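Local coordinates for protein FMN-dependent NADH:quinone oxidoreductase 1 (Bacillus anthracis, PDB 3U7I) that probably reduces electrophilic quinones and cleaves the azo bond of aromatic azo compounds, using NADH as electron donor and FMN as cofactor, at residues 90-95 with 172-177. Sequence-based numbering, arbitrary orientation.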
loop_
_atom_site.group_PDB
_atom_site.type_symbol
_atom_site.label_atom_id
_atom_site.label_comp_id
_atom_site.label_asym_id
_atom_site.label_seq_id
_atom_site.Cartn_x
_atom_site.Cartn_y
_atom_site.Cartn_z
ATOM N N GLN C 90 4.676 7.521 19.190
ATOM C CA GLN C 90 4.439 7.463 20.633
ATOM C C GLN C 90 2.946 7.345 20.957
ATOM O O GLN C 90 2.573 6.683 21.929
ATOM C CB GLN C 90 5.120 8.624 21.363
ATOM C CG GLN C 90 6.642 8.575 21.246
ATOM C CD GLN C 90 7.242 7.261 21.755
ATOM O OE1 GLN C 90 6.865 6.764 22.822
ATOM N NE2 GLN C 90 8.189 6.704 20.998
ATOM N N GLN C 91 2.099 7.949 20.125
ATOM C CA GLN C 91 0.647 7.752 20.240
ATOM C C GLN C 91 0.262 6.280 19.986
ATOM O O GLN C 91 -0.490 5.678 20.758
ATOM C CB GLN C 91 -0.113 8.694 19.299
ATOM C CG GLN C 91 -1.626 8.459 19.251
ATOM C CD GLN C 91 -2.346 9.364 18.251
ATOM O OE1 GLN C 91 -1.982 9.432 17.069
ATOM N NE2 GLN C 91 -3.372 10.066 18.726
ATOM N N PHE C 92 0.784 5.705 18.905
ATOM C CA PHE C 92 0.578 4.283 18.613
ATOM C C PHE C 92 1.008 3.375 19.790
ATOM O O PHE C 92 0.270 2.478 20.201
ATOM C CB PHE C 92 1.288 3.883 17.299
ATOM C CG PHE C 92 1.129 2.432 16.947
ATOM C CD1 PHE C 92 -0.017 1.982 16.299
ATOM C CD2 PHE C 92 2.107 1.517 17.281
ATOM C CE1 PHE C 92 -0.175 0.641 15.985
ATOM C CE2 PHE C 92 1.954 0.171 16.974
ATOM C CZ PHE C 92 0.813 -0.268 16.326
ATOM N N LYS C 93 2.198 3.600 20.331
ATOM C CA LYS C 93 2.695 2.757 21.418
ATOM C C LYS C 93 1.871 2.873 22.702
ATOM O O LYS C 93 1.897 1.977 23.545
ATOM C CB LYS C 93 4.179 3.044 21.698
ATOM C CG LYS C 93 5.107 2.585 20.573
ATOM C CD LYS C 93 6.584 2.820 20.890
ATOM C CE LYS C 93 7.043 1.968 22.064
ATOM N NZ LYS C 93 8.493 2.148 22.336
ATOM N N SER C 94 1.138 3.977 22.852
ATOM C CA SER C 94 0.447 4.260 24.115
ATOM C C SER C 94 -0.878 3.517 24.228
ATOM O O SER C 94 -1.432 3.411 25.320
ATOM C CB SER C 94 0.190 5.759 24.265
ATOM O OG SER C 94 -0.838 6.182 23.383
ATOM N N ALA C 95 -1.373 3.025 23.090
ATOM C CA ALA C 95 -2.661 2.332 22.995
ATOM C C ALA C 95 -2.522 0.808 23.117
ATOM O O ALA C 95 -1.565 0.223 22.608
ATOM C CB ALA C 95 -3.333 2.684 21.667
ATOM N N ALA C 172 -0.587 -9.594 9.042
ATOM C CA ALA C 172 0.825 -9.992 9.044
ATOM C C ALA C 172 1.708 -9.019 9.823
ATOM O O ALA C 172 2.477 -9.439 10.704
ATOM C CB ALA C 172 1.346 -10.150 7.603
HETATM N N MSE C 173 1.600 -7.728 9.490
HETATM C CA MSE C 173 2.432 -6.703 10.112
HETATM C C MSE C 173 2.153 -6.636 11.605
HETATM O O MSE C 173 3.076 -6.604 12.425
HETATM C CB MSE C 173 2.192 -5.338 9.479
HETATM C CG MSE C 173 2.664 -5.252 8.030
HETATM SE SE MSE C 173 4.547 -5.707 7.780
HETATM C CE MSE C 173 4.359 -7.518 7.110
ATOM N N PHE C 174 0.876 -6.626 11.970
ATOM C CA PHE C 174 0.561 -6.483 13.386
ATOM C C PHE C 174 0.942 -7.709 14.182
ATOM O O PHE C 174 1.393 -7.576 15.320
ATOM C CB PHE C 174 -0.869 -5.990 13.623
ATOM C CG PHE C 174 -1.047 -4.550 13.238
ATOM C CD1 PHE C 174 -0.632 -3.541 14.088
ATOM C CD2 PHE C 174 -1.553 -4.206 11.991
ATOM C CE1 PHE C 174 -0.759 -2.213 13.720
ATOM C CE2 PHE C 174 -1.684 -2.883 11.617
ATOM C CZ PHE C 174 -1.284 -1.885 12.477
ATOM N N ASN C 175 0.818 -8.889 13.571
ATOM C CA ASN C 175 1.274 -10.117 14.223
ATOM C C ASN C 175 2.786 -10.076 14.432
ATOM O O ASN C 175 3.308 -10.458 15.491
ATOM C CB ASN C 175 0.875 -11.369 13.448
ATOM C CG ASN C 175 1.173 -12.642 14.228
ATOM O OD1 ASN C 175 0.315 -13.159 14.950
ATOM N ND2 ASN C 175 2.395 -13.148 14.092
ATOM N N PHE C 176 3.484 -9.591 13.412
ATOM C CA PHE C 176 4.917 -9.364 13.523
ATOM C C PHE C 176 5.263 -8.468 14.721
ATOM O O PHE C 176 6.140 -8.801 15.516
ATOM C CB PHE C 176 5.466 -8.773 12.226
ATOM C CG PHE C 176 6.874 -8.290 12.338
ATOM C CD1 PHE C 176 7.898 -9.175 12.654
ATOM C CD2 PHE C 176 7.179 -6.953 12.124
ATOM C CE1 PHE C 176 9.208 -8.733 12.759
ATOM C CE2 PHE C 176 8.486 -6.503 12.227
ATOM C CZ PHE C 176 9.501 -7.397 12.548
ATOM N N LEU C 177 4.579 -7.331 14.845
ATOM C CA LEU C 177 4.829 -6.404 15.942
ATOM C C LEU C 177 4.534 -7.035 17.301
ATOM O O LEU C 177 5.046 -6.580 18.323
ATOM C CB LEU C 177 4.014 -5.111 15.769
ATOM C CG LEU C 177 4.407 -4.236 14.573
ATOM C CD1 LEU C 177 3.690 -2.873 14.595
ATOM C CD2 LEU C 177 5.931 -4.060 14.512
#
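Phe-92, in the last turn of helix 76-94, faces Phe-174 and Leu-177 at the end of helix 165-177 with their backbones well separated: the Phe-92 and Phe-174 CA atoms stand 12.0 Å apart, and Phe-92 CA to Leu-177 CA measures 11.8 Å. No hydrogen bond links the segments, and Leu-177 N closes its own turn on Met-173 O at 2.9 Å. Contact therefore falls to three long apolar side chains, a worked example of helices joined by the far ends of their residues.

Phe-92 provides the reach. With CG anti to the backbone N (chi1 179°), its ring extends toward the opposing helix, and CZ comes to 3.6 Å from Phe-174 CE1. That same carbon lies 3.7 Å from Phe-92 CE1, so one corner of the Phe-174 ring meets one bond of the other ring. In the flavodoxin-like fold, with its parallel sheet of strand order 2-1-3-4-5, these helices precede strands 97-103 and 181-187 and pack on the same side of the sheet as helix 111-120.

The rings approach rim to rim, with their planes inclined by roughly 42°; neither lies over the other's face, and this is not an aromatic stack. Phe-174 starts with CG anti to its carbonyl carbon (chi1 -71°), which swings the ring back toward Phe-92 and presents CE1 at its edge. Beside it, Leu-177 touches more lightly: its CD1 methyl reaches Phe-92 CE2 at 4.2 Å, approaching obliquely.

Helix 111-120 contributes Tyr-116 and Ile-120 against Phe-92, and Met-117 against Phe-174. Tyr-98 stacks on the Phe-92 ring and hydrogen-bonds through its OH to Phe-92 O. At the helix end behind the contact, Gln-91 O accepts from both Ser-94 N and Ser-94 OG, the hydroxyl at 2.7 Å.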